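Local coordinates for uncharacterized protein (Burkholderia vietnamiensis, PDB 5HAL) that is of unknown function but adopts a MoaF-like, calycin-type beta barrel, a fold that often encloses small ligands, and is possibly a beta-lactamase-like hydrolase, at residues R15-G20 against Y61-V66; K21-R26 against N34-D39; A68-I73 against V84-F89. One frame throughout, in Å; residues are numbered along the deposited sequence.

Interaction 1 (R15-G20 against Y61-V66); sequences RPPFAG and YTWQPV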
loop_
_atom_site.group_PDB
_atom_site.type_symbol
_atom_site.label_atom_id
_atom_site.label_comp_id
_atom_site.label_asym_id
_atom_site.label_seq_id
_atom_site.Cartn_x
_atom_site.Cartn_y
_atom_site.Cartn_z
ATOM N N ARG A 15 0.322 -12.881 -11.749
ATOM C CA ARG A 15 -0.603 -12.238 -10.815
ATOM C C ARG A 15 -0.122 -12.406 -9.381
ATOM O O ARG A 15 0.234 -13.522 -8.979
ATOM C CB ARG A 15 -2.035 -12.805 -10.929
ATOM C CG ARG A 15 -2.773 -12.515 -12.232
ATOM C CD ARG A 15 -3.109 -11.032 -12.406
ATOM N NE ARG A 15 -3.918 -10.805 -13.604
ATOM C CZ ARG A 15 -3.426 -10.694 -14.839
ATOM N NH1 ARG A 15 -2.118 -10.789 -15.052
ATOM N NH2 ARG A 15 -4.241 -10.492 -15.866
ATOM N N PRO A 16 -0.123 -11.343 -8.582
ATOM C CA PRO A 16 0.172 -11.477 -7.153
ATOM C C PRO A 16 -0.983 -12.145 -6.437
ATOM O O PRO A 16 -2.130 -12.070 -6.902
ATOM C CB PRO A 16 0.343 -10.024 -6.693
ATOM C CG PRO A 16 -0.565 -9.263 -7.609
ATOM C CD PRO A 16 -0.464 -9.957 -8.948
ATOM N N PRO A 17 -0.727 -12.816 -5.308
ATOM C CA PRO A 17 -1.821 -13.517 -4.627
ATOM C C PRO A 17 -2.852 -12.572 -4.066
ATOM O O PRO A 17 -3.978 -13.008 -3.804
ATOM C CB PRO A 17 -1.119 -14.295 -3.507
ATOM C CG PRO A 17 0.357 -14.063 -3.705
ATOM C CD PRO A 17 0.531 -12.866 -4.544
ATOM N N PHE A 18 -2.513 -11.294 -3.890
ATOM C CA PHE A 18 -3.449 -10.308 -3.371
ATOM C C PHE A 18 -4.248 -9.599 -4.466
ATOM O O PHE A 18 -5.024 -8.686 -4.156
ATOM C CB PHE A 18 -2.709 -9.284 -2.496
ATOM C CG PHE A 18 -1.410 -8.785 -3.074
ATOM C CD1 PHE A 18 -0.201 -9.387 -2.733
ATOM C CD2 PHE A 18 -1.389 -7.688 -3.934
ATOM C CE1 PHE A 18 1.001 -8.907 -3.253
ATOM C CE2 PHE A 18 -0.186 -7.210 -4.468
ATOM C CZ PHE A 18 1.005 -7.812 -4.120
ATOM N N ALA A 19 -4.113 -10.010 -5.724
ATOM C CA ALA A 19 -4.895 -9.382 -6.786
ATOM C C ALA A 19 -6.385 -9.649 -6.576
ATOM O O ALA A 19 -6.780 -10.724 -6.124
ATOM C CB ALA A 19 -4.457 -9.898 -8.164
ATOM N N GLY A 20 -7.215 -8.664 -6.903
ATOM C CA GLY A 20 -8.650 -8.825 -6.750
ATOM C C GLY A 20 -9.166 -8.690 -5.329
ATOM O O GLY A 20 -10.316 -9.051 -5.073
ATOM N N TYR A 61 1.773 -0.395 -9.665
ATOM C CA TYR A 61 2.747 -0.820 -8.664
ATOM C C TYR A 61 3.580 -1.979 -9.194
ATOM O O TYR A 61 3.192 -2.675 -10.133
ATOM C CB TYR A 61 2.062 -1.228 -7.342
ATOM C CG TYR A 61 1.188 -2.455 -7.485
ATOM C CD1 TYR A 61 -0.136 -2.348 -7.893
ATOM C CD2 TYR A 61 1.695 -3.731 -7.221
ATOM C CE1 TYR A 61 -0.942 -3.484 -8.035
ATOM C CE2 TYR A 61 0.898 -4.874 -7.365
ATOM C CZ TYR A 61 -0.410 -4.746 -7.774
ATOM O OH TYR A 61 -1.187 -5.875 -7.910
ATOM N N THR A 62 4.736 -2.174 -8.568
ATOM C CA THR A 62 5.526 -3.390 -8.687
ATOM C C THR A 62 5.409 -4.170 -7.386
ATOM O O THR A 62 5.097 -3.610 -6.333
ATOM C CB THR A 62 7.008 -3.078 -8.974
ATOM O OG1 THR A 62 7.567 -2.311 -7.890
ATOM C CG2 THR A 62 7.141 -2.274 -10.277
ATOM N N TRP A 63 5.648 -5.473 -7.466
ATOM C CA TRP A 63 5.593 -6.325 -6.287
ATOM C C TRP A 63 6.628 -7.424 -6.450
ATOM O O TRP A 63 6.836 -7.916 -7.562
ATOM C CB TRP A 63 4.197 -6.935 -6.085
ATOM C CG TRP A 63 3.804 -7.906 -7.168
ATOM C CD1 TRP A 63 3.283 -7.599 -8.394
ATOM C CD2 TRP A 63 3.886 -9.339 -7.116
ATOM N NE1 TRP A 63 3.039 -8.752 -9.110
ATOM C CE2 TRP A 63 3.393 -9.834 -8.345
ATOM C CE3 TRP A 63 4.320 -10.251 -6.147
ATOM C CZ2 TRP A 63 3.343 -11.202 -8.638
ATOM C CZ3 TRP A 63 4.265 -11.616 -6.436
ATOM C CH2 TRP A 63 3.778 -12.077 -7.673
ATOM N N GLN A 64 7.283 -7.794 -5.344
ATOM C CA GLN A 64 8.266 -8.877 -5.318
ATOM C C GLN A 64 8.147 -9.595 -3.984
ATOM O O GLN A 64 8.034 -8.938 -2.937
ATOM C CB GLN A 64 9.715 -8.374 -5.467
ATOM C CG GLN A 64 9.938 -7.367 -6.579
ATOM C CD GLN A 64 9.817 -7.995 -7.959
ATOM O OE1 GLN A 64 9.922 -9.215 -8.109
ATOM N NE2 GLN A 64 9.587 -7.162 -8.976
ATOM N N PRO A 65 8.211 -10.924 -3.975
ATOM C CA PRO A 65 8.264 -11.633 -2.696
ATOM C C PRO A 65 9.575 -11.339 -1.989
ATOM O O PRO A 65 10.629 -11.232 -2.619
ATOM C CB PRO A 65 8.156 -13.112 -3.100
ATOM C CG PRO A 65 8.665 -13.159 -4.495
ATOM C CD PRO A 65 8.254 -11.847 -5.124
ATOM N N VAL A 66 9.499 -11.164 -0.673
ATOM C CA VAL A 66 10.696 -11.071 0.156
ATOM C C VAL A 66 10.765 -12.177 1.193
ATOM O O VAL A 66 11.840 -12.398 1.769
ATOM C CB VAL A 66 10.814 -9.691 0.839
ATOM C CG1 VAL A 66 10.767 -8.578 -0.205
ATOM C CG2 VAL A 66 9.708 -9.500 1.831
#

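Interaction 2 (K21-R26 against N34-D39); sequences KTFEVR and NAYDED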
loop_
_atom_site.group_PDB
_atom_site.type_symbol
_atom_site.label_atom_id
_atom_site.label_comp_id
_atom_site.label_asym_id
_atom_site.label_seq_id
_atom_site.Cartn_x
_atom_site.Cartn_y
_atom_site.Cartn_z
ATOM N N LYS A 21 -8.364 -8.153 -4.408
ATOM C CA LYS A 21 -8.695 -8.078 -2.993
ATOM C C LYS A 21 -8.374 -6.692 -2.456
ATOM O O LYS A 21 -7.555 -5.964 -3.019
ATOM C CB LYS A 21 -7.915 -9.134 -2.182
ATOM C CG LYS A 21 -8.300 -10.578 -2.550
ATOM C CD LYS A 21 -7.263 -11.556 -2.015
ATOM C CE LYS A 21 -7.485 -12.946 -2.582
ATOM N NZ LYS A 21 -6.310 -13.814 -2.305
ATOM N N THR A 22 -9.011 -6.344 -1.337
ATOM C CA THR A 22 -8.826 -5.054 -0.686
ATOM C C THR A 22 -8.383 -5.267 0.755
ATOM O O THR A 22 -8.858 -6.182 1.431
ATOM C CB THR A 22 -10.116 -4.220 -0.746
ATOM O OG1 THR A 22 -10.433 -3.954 -2.114
ATOM C CG2 THR A 22 -9.957 -2.882 -0.003
ATOM N N PHE A 23 -7.461 -4.423 1.214
ATOM C CA PHE A 23 -6.873 -4.529 2.543
ATOM C C PHE A 23 -6.934 -3.179 3.233
ATOM O O PHE A 23 -6.720 -2.142 2.603
ATOM C CB PHE A 23 -5.416 -5.047 2.449
ATOM C CG PHE A 23 -5.330 -6.355 1.745
ATOM C CD1 PHE A 23 -5.431 -7.543 2.459
ATOM C CD2 PHE A 23 -5.279 -6.403 0.351
ATOM C CE1 PHE A 23 -5.423 -8.764 1.805
ATOM C CE2 PHE A 23 -5.271 -7.617 -0.315
ATOM C CZ PHE A 23 -5.341 -8.805 0.413
ATOM N N GLU A 24 -7.239 -3.193 4.526
ATOM C CA GLU A 24 -7.141 -1.994 5.342
ATOM C C GLU A 24 -5.807 -1.975 6.080
ATOM O O GLU A 24 -5.454 -2.942 6.766
ATOM C CB GLU A 24 -8.289 -1.911 6.343
ATOM C CG GLU A 24 -8.226 -0.653 7.175
ATOM C CD GLU A 24 -9.425 -0.511 8.094
ATOM O OE1 GLU A 24 -9.484 -1.234 9.113
ATOM O OE2 GLU A 24 -10.311 0.315 7.782
ATOM N N VAL A 25 -5.071 -0.875 5.945
ATOM C CA VAL A 25 -3.820 -0.675 6.662
ATOM C C VAL A 25 -4.035 0.431 7.684
ATOM O O VAL A 25 -4.606 1.479 7.362
ATOM C CB VAL A 25 -2.656 -0.356 5.702
ATOM C CG1 VAL A 25 -2.218 -1.628 4.976
ATOM C CG2 VAL A 25 -3.037 0.732 4.674
ATOM N N ARG A 26 -3.599 0.193 8.919
ATOM C CA ARG A 26 -3.764 1.151 10.006
ATOM C C ARG A 26 -2.402 1.455 10.615
ATOM O O ARG A 26 -1.710 0.548 11.085
ATOM C CB ARG A 26 -4.726 0.622 11.078
ATOM C CG ARG A 26 -6.046 0.068 10.540
ATOM C CD ARG A 26 -7.059 -0.185 11.667
ATOM N NE ARG A 26 -7.585 1.078 12.184
ATOM C CZ ARG A 26 -8.814 1.537 11.960
ATOM N NH1 ARG A 26 -9.179 2.712 12.457
ATOM N NH2 ARG A 26 -9.681 0.822 11.249
ATOM N N ASN A 34 -6.165 -0.347 0.591
ATOM C CA ASN A 34 -5.413 -0.639 -0.632
ATOM C C ASN A 34 -6.196 -1.718 -1.387
ATOM O O ASN A 34 -6.299 -2.857 -0.914
ATOM C CB ASN A 34 -3.977 -1.118 -0.353
ATOM C CG ASN A 34 -3.128 -0.131 0.479
ATOM O OD1 ASN A 34 -2.132 -0.539 1.084
ATOM N ND2 ASN A 34 -3.507 1.142 0.508
ATOM N N ALA A 35 -6.738 -1.367 -2.560
ATOM C CA ALA A 35 -7.619 -2.248 -3.322
ATOM C C ALA A 35 -6.898 -2.674 -4.590
ATOM O O ALA A 35 -6.746 -1.875 -5.519
ATOM C CB ALA A 35 -8.939 -1.562 -3.672
ATOM N N TYR A 36 -6.486 -3.931 -4.643
ATOM C CA TYR A 36 -5.717 -4.441 -5.768
ATOM C C TYR A 36 -6.657 -4.932 -6.859
ATOM O O TYR A 36 -7.429 -5.875 -6.650
ATOM C CB TYR A 36 -4.766 -5.543 -5.305
ATOM C CG TYR A 36 -3.714 -4.940 -4.406
ATOM C CD1 TYR A 36 -2.587 -4.329 -4.949
ATOM C CD2 TYR A 36 -3.885 -4.904 -3.022
ATOM C CE1 TYR A 36 -1.636 -3.738 -4.134
ATOM C CE2 TYR A 36 -2.932 -4.318 -2.191
ATOM C CZ TYR A 36 -1.808 -3.736 -2.761
ATOM O OH TYR A 36 -0.857 -3.142 -1.968
ATOM N N ASP A 37 -6.572 -4.287 -8.022
ATOM C CA ASP A 37 -7.289 -4.699 -9.221
ATOM C C ASP A 37 -6.979 -6.153 -9.572
ATOM O O ASP A 37 -5.878 -6.653 -9.320
ATOM C CB ASP A 37 -6.890 -3.786 -10.388
ATOM C CG ASP A 37 -7.858 -3.873 -11.558
ATOM O OD1 ASP A 37 -7.792 -4.856 -12.318
ATOM O OD2 ASP A 37 -8.702 -2.963 -11.707
ATOM N N GLU A 38 -7.963 -6.832 -10.180
ATOM C CA GLU A 38 -7.738 -8.184 -10.692
ATOM C C GLU A 38 -6.581 -8.235 -11.674
ATOM O O GLU A 38 -5.981 -9.301 -11.852
ATOM C CB GLU A 38 -9.001 -8.744 -11.390
ATOM C CG GLU A 38 -10.168 -9.043 -10.456
ATOM C CD GLU A 38 -11.330 -9.805 -11.123
ATOM O OE1 GLU A 38 -11.766 -9.468 -12.255
ATOM O OE2 GLU A 38 -11.819 -10.758 -10.494
ATOM N N ASP A 39 -6.236 -7.118 -12.310
ATOM C CA ASP A 39 -5.230 -7.180 -13.357
ATOM C C ASP A 39 -3.807 -7.324 -12.825
ATOM O O ASP A 39 -2.888 -7.471 -13.633
ATOM C CB ASP A 39 -5.330 -5.951 -14.288
ATOM C CG ASP A 39 -4.949 -4.630 -13.609
ATOM O OD1 ASP A 39 -4.417 -4.616 -12.486
ATOM O OD2 ASP A 39 -5.171 -3.575 -14.225
#

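Interaction 3 (A68-I73 against V84-F89); sequences ADTYAI and VHIDDF. With EDO (1,2-ethanediol), chain B.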
loop_
_atom_site.group_PDB
_atom_site.type_symbol
_atom_site.label_atom_id
_atom_site.label_comp_id
_atom_site.label_asym_id
_atom_site.label_seq_id
_atom_site.Cartn_x
_atom_site.Cartn_y
_atom_site.Cartn_z
ATOM N N ALA A 68 7.929 -15.702 2.843
ATOM C CA ALA A 68 6.614 -16.325 2.780
ATOM C C ALA A 68 5.525 -15.298 3.056
ATOM O O ALA A 68 5.562 -14.591 4.071
ATOM C CB ALA A 68 6.534 -17.473 3.787
ATOM N N ASP A 69 4.585 -15.183 2.125
ATOM C CA ASP A 69 3.419 -14.310 2.240
ATOM C C ASP A 69 3.773 -12.840 2.480
ATOM O O ASP A 69 2.887 -12.050 2.846
ATOM C CB ASP A 69 2.476 -14.799 3.347
ATOM C CG ASP A 69 1.988 -16.217 3.112
ATOM O OD1 ASP A 69 1.627 -16.549 1.965
ATOM O OD2 ASP A 69 1.978 -17.002 4.078
ATOM N N THR A 70 5.026 -12.440 2.253
ATOM C CA THR A 70 5.492 -11.080 2.497
ATOM C C THR A 70 6.043 -10.497 1.200
ATOM O O THR A 70 6.907 -11.109 0.564
ATOM C CB THR A 70 6.575 -11.056 3.589
ATOM O OG1 THR A 70 6.103 -11.737 4.750
ATOM C CG2 THR A 70 6.921 -9.627 3.977
ATOM N N TYR A 71 5.572 -9.301 0.824
ATOM C CA TYR A 71 5.892 -8.711 -0.469
ATOM C C TYR A 71 6.345 -7.266 -0.315
ATOM O O TYR A 71 5.801 -6.515 0.501
ATOM C CB TYR A 71 4.664 -8.776 -1.423
ATOM C CG TYR A 71 4.152 -10.183 -1.550
ATOM C CD1 TYR A 71 3.163 -10.661 -0.705
ATOM C CD2 TYR A 71 4.709 -11.059 -2.472
ATOM C CE1 TYR A 71 2.728 -11.980 -0.789
ATOM C CE2 TYR A 71 4.277 -12.371 -2.571
ATOM C CZ TYR A 71 3.290 -12.822 -1.723
ATOM O OH TYR A 71 2.858 -14.116 -1.815
ATOM N N ALA A 72 7.338 -6.882 -1.116
ATOM C CA ALA A 72 7.688 -5.480 -1.325
ATOM C C ALA A 72 6.811 -4.913 -2.448
ATOM O O ALA A 72 6.901 -5.340 -3.606
ATOM C CB ALA A 72 9.173 -5.344 -1.653
ATOM N N ILE A 73 5.956 -3.960 -2.101
ATOM C CA ILE A 73 5.009 -3.340 -3.025
ATOM C C ILE A 73 5.372 -1.861 -3.116
ATOM O O ILE A 73 5.465 -1.181 -2.085
ATOM C CB ILE A 73 3.565 -3.544 -2.537
ATOM C CG1 ILE A 73 3.320 -5.042 -2.285
ATOM C CG2 ILE A 73 2.542 -2.963 -3.529
ATOM C CD1 ILE A 73 1.983 -5.355 -1.639
ATOM N N VAL A 84 6.915 2.742 -0.570
ATOM C CA VAL A 84 7.351 1.355 -0.487
ATOM C C VAL A 84 6.640 0.722 0.699
ATOM O O VAL A 84 6.775 1.201 1.834
ATOM C CB VAL A 84 8.873 1.235 -0.320
ATOM C CG1 VAL A 84 9.265 -0.223 -0.114
ATOM C CG2 VAL A 84 9.597 1.815 -1.523
ATOM N N HIS A 85 5.890 -0.348 0.436
ATOM C CA HIS A 85 5.305 -1.211 1.457
ATOM C C HIS A 85 6.109 -2.495 1.584
ATOM O O HIS A 85 6.503 -3.086 0.577
ATOM C CB HIS A 85 3.878 -1.629 1.101
ATOM C CG HIS A 85 2.826 -0.630 1.438
ATOM N ND1 HIS A 85 1.537 -1.005 1.764
ATOM C CD2 HIS A 85 2.845 0.725 1.454
ATOM C CE1 HIS A 85 0.816 0.081 1.990
ATOM N NE2 HIS A 85 1.588 1.141 1.812
ATOM N N ILE A 86 6.280 -2.971 2.817
ATOM C CA ILE A 86 6.621 -4.367 3.070
ATOM C C ILE A 86 5.429 -4.943 3.811
ATOM O O ILE A 86 5.251 -4.703 5.011
ATOM C CB ILE A 86 7.917 -4.533 3.863
ATOM C CG1 ILE A 86 9.044 -3.827 3.115
ATOM C CG2 ILE A 86 8.243 -6.013 4.036
ATOM C CD1 ILE A 86 10.225 -3.579 3.945
ATOM N N ASP A 87 4.591 -5.671 3.088
ATOM C CA ASP A 87 3.298 -6.110 3.586
ATOM C C ASP A 87 3.325 -7.623 3.750
ATOM O O ASP A 87 3.544 -8.354 2.779
ATOM C CB ASP A 87 2.179 -5.670 2.641
ATOM C CG ASP A 87 1.902 -4.177 2.732
ATOM O OD1 ASP A 87 2.484 -3.536 3.628
ATOM O OD2 ASP A 87 1.104 -3.644 1.929
ATOM N N ASP A 88 3.115 -8.075 4.981
ATOM C CA ASP A 88 3.114 -9.489 5.339
ATOM C C ASP A 88 1.657 -9.888 5.535
ATOM O O ASP A 88 1.032 -9.502 6.531
ATOM C CB ASP A 88 3.956 -9.694 6.600
ATOM C CG ASP A 88 3.983 -11.141 7.098
ATOM O OD1 ASP A 88 3.115 -11.959 6.740
ATOM O OD2 ASP A 88 4.892 -11.444 7.894
ATOM N N PHE A 89 1.113 -10.649 4.577
ATOM C CA PHE A 89 -0.306 -10.972 4.574
ATOM C C PHE A 89 -0.663 -12.124 5.497
ATOM O O PHE A 89 -1.854 -12.368 5.713
ATOM C CB PHE A 89 -0.771 -11.283 3.148
ATOM C CG PHE A 89 -0.736 -10.088 2.243
ATOM C CD1 PHE A 89 -1.885 -9.360 1.998
ATOM C CD2 PHE A 89 0.459 -9.661 1.684
ATOM C CE1 PHE A 89 -1.854 -8.245 1.182
ATOM C CE2 PHE A 89 0.499 -8.553 0.865
ATOM C CZ PHE A 89 -0.666 -7.837 0.618
HETATM C C1 EDO B . 1.521 5.055 2.348
HETATM O O1 EDO B . 0.848 3.795 2.523
HETATM C C2 EDO B . 0.532 6.114 1.875
HETATM O O2 EDO B . 1.113 7.423 1.921
#

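Interaction 1 (R15-G20 against Y61-V66)
Phe-18 meets Trp-63 and Tyr-61 because all three aromatic side chains take the same first torsion, with CG between the backbone N and the carbonyl carbon (chi1 44° in Phe-18, 66° in Trp-63). Tyr-61 and Trp-63, two residues apart on strand 61-66, thereby present their rings on one side of the strand to the loop 15-20. Pro-16 is the central piece. Its CB lies over the middle of the six-membered ring of the indole, 3.6 Å from that ring's centroid, a CH-pi contact made on the face; Pro-16 CD lies 3.7 Å from Trp-63 NE1. The neighbouring CG of Pro-16 touches Tyr-61 OH at 3.5 Å. The same CB also stands above one face of Phe-18, toward the rim, so the proline sits in the corner made by the two rings. Those rings form a T-shaped pair: the edge of Phe-18 points at the five-membered ring of Trp-63, centroids 5.8 Å apart and planes at 79°. Beside it, Phe-18 CZ meets Trp-63 CB edge-on at 3.8 Å, while Phe-18 CE2 lies 3.9 Å from Tyr-61 CE2 as the two side chains slide past each other in opposite directions. A type I turn from Pro-16 to Ala-19 folds the loop tightly, closed by Ala-19 N to Pro-16 O at 3.1 Å, and swings Phe-18 back beneath Pro-16. Arg-14 extends the cluster with a cation-pi contact to Trp-63 and a hydrogen bond to its carbonyl oxygen. Between the two segments themselves, the attraction is thus of carbon to pi face and ring edge to ring face, which implies that residues 15-20 are held on strand 56-67 probably mainly by dispersion and fit of shape, with the polar bond supplied by Arg-14 next door.

Interaction 2 (K21-R26 against N34-D39)
Thr-22 and Ala-35 face each other unusually closely: Thr-22 OG1 comes within 3.2 Å of the Ala-35 methyl carbon CB, and the two CA atoms are just 4.0 Å apart. They form an antiparallel non-hydrogen-bonded pair, and the threonine hydroxyl and CG2 both lie against the alanine methyl. With OG1 beside the backbone N and anti to the carbonyl carbon (chi1 -63°), the hydroxyl lies over Ala-35, while CG2 looks toward Asn-34 O. The next pair, Phe-23 with Asn-34, is hydrogen-bonded both ways: Phe-23 N to Asn-34 O at 2.9 Å and Asn-34 N to Phe-23 O at 2.8 Å. Asn-34 O takes a second, weaker donor, the CA-H of Thr-22. Tyr-36 N to Lys-21 O, also 2.8 Å, extends the pairing by one more bond, and the chain then leaves through an Asx turn in which Asp-37 OD1 accepts from Asp-39 N.

On the other face of the hairpin the rings of Phe-23 and Tyr-36 approach by their edges, Phe-23 CD2 to Tyr-36 CD2 at 3.9 Å, the side chains crossing at about a right angle. Farther along, Asn-34 crosses Val-25 at a similar angle, its OD1 beside both methyls (Asn-34 OD1 to Val-25 CG2 3.9 Å) and its C=O pointing toward His-85; the Val-25 side chain is about 5 Å from a 1,2-ethanediol, probably from the crystallisation liquor, though it may mark a pocket. Lys-21 sends its ammonium elsewhere, to Pro-17 O.

The two segments belong to the hairpin of strands 22-27 and 30-36. Strand 105-114 flanks the first, so that Phe-23 and Val-25 both rest on Leu-112 where the barrel closes, while strand 42-49 flanks the second, putting Met-43 against Asn-34 and Tyr-36.

Interaction 3 (A68-I73 against V84-F89)
Tyr-71 and Phe-89 meet at an oblique angle, planes at 60°, with Phe-89 CD2 at the edge of the tyrosine ring and Tyr-71 CD1 3.7 Å from Phe-89 CE2. At the edge of the phenylalanine ring lie Asp-69 O and Ile-73 CD1; Phe-18, from the N-terminal loop, meets this ring with planes nearly parallel. The third flat group, the imidazole of His-85, is gripped at two points of its edge. ND1 donates to Asp-87 OD2 over 2.7 Å, the acceptor in the imidazole plane, the donor on the syn side of the carboxylate but tilted 20° from its plane, and NE2 shares a hydrogen bond of 2.8 Å with O1 of a 1,2-ethanediol, probably from the crystallisation liquor. The bond to Asp-87 helps to fix the ring's rotation, and Ser-94 OG, bonded to Asp-87 OD1, helps to orient the carboxylate.

With CG1 of Ile-73 beside the backbone N (chi1 -53°), Ile-73 CD1 lies 4.1 Å from Asp-87 OD2, the two side chains crossing at about a right angle. On the other face of the hairpin, Thr-70 CG2 touches Ile-86 CG2 at 3.8 Å, and the Thr-70 hydroxyl donates to Ala-68 O. Asp-88 stands beside this threonine but turns OD1 to the backbone N atoms of Ala-90 and Ala-91. The backbones run antiparallel, paired twice over at Tyr-71 with Asp-87 and at Ile-73 with His-85, where His-85 N to Ile-73 O is 2.7 Å; Phe-89 N to Asp-69 O, 2.8 Å, finishes the pairing.

The hairpin of strands 70-76 and 82-88 lies between strand 56-67, which offers Tyr-61 to Ile-73, and strand 93-99, whose Thr-96 abuts His-85; across the barrel, Tyr-36 and Asn-34 reach Ile-73 and His-85.

Overall arrangement
From the N terminus, the loop 15-20 comes first and turns directly into strand 22-27. Interaction 2 closes the hairpin of strands 22-27 and 30-36, which lies wholly within the longer loop that interaction 1 closes when strand 56-67 returns to residues 15-20. Interaction 3 follows in series and forms a second hairpin, whose strand 70-76 adjoins strand 56-67; Gln-64 O and Ala-72 N probably share a hydrogen bond there. None of the three cross. Within the eight-stranded antiparallel barrel they bring side chains of the N-terminal loop and of both hairpins together: Phe-18 reaches Ile-73, Tyr-61 meets Tyr-36, Phe-23 meets Phe-89, and Asn-34 lies beside His-85.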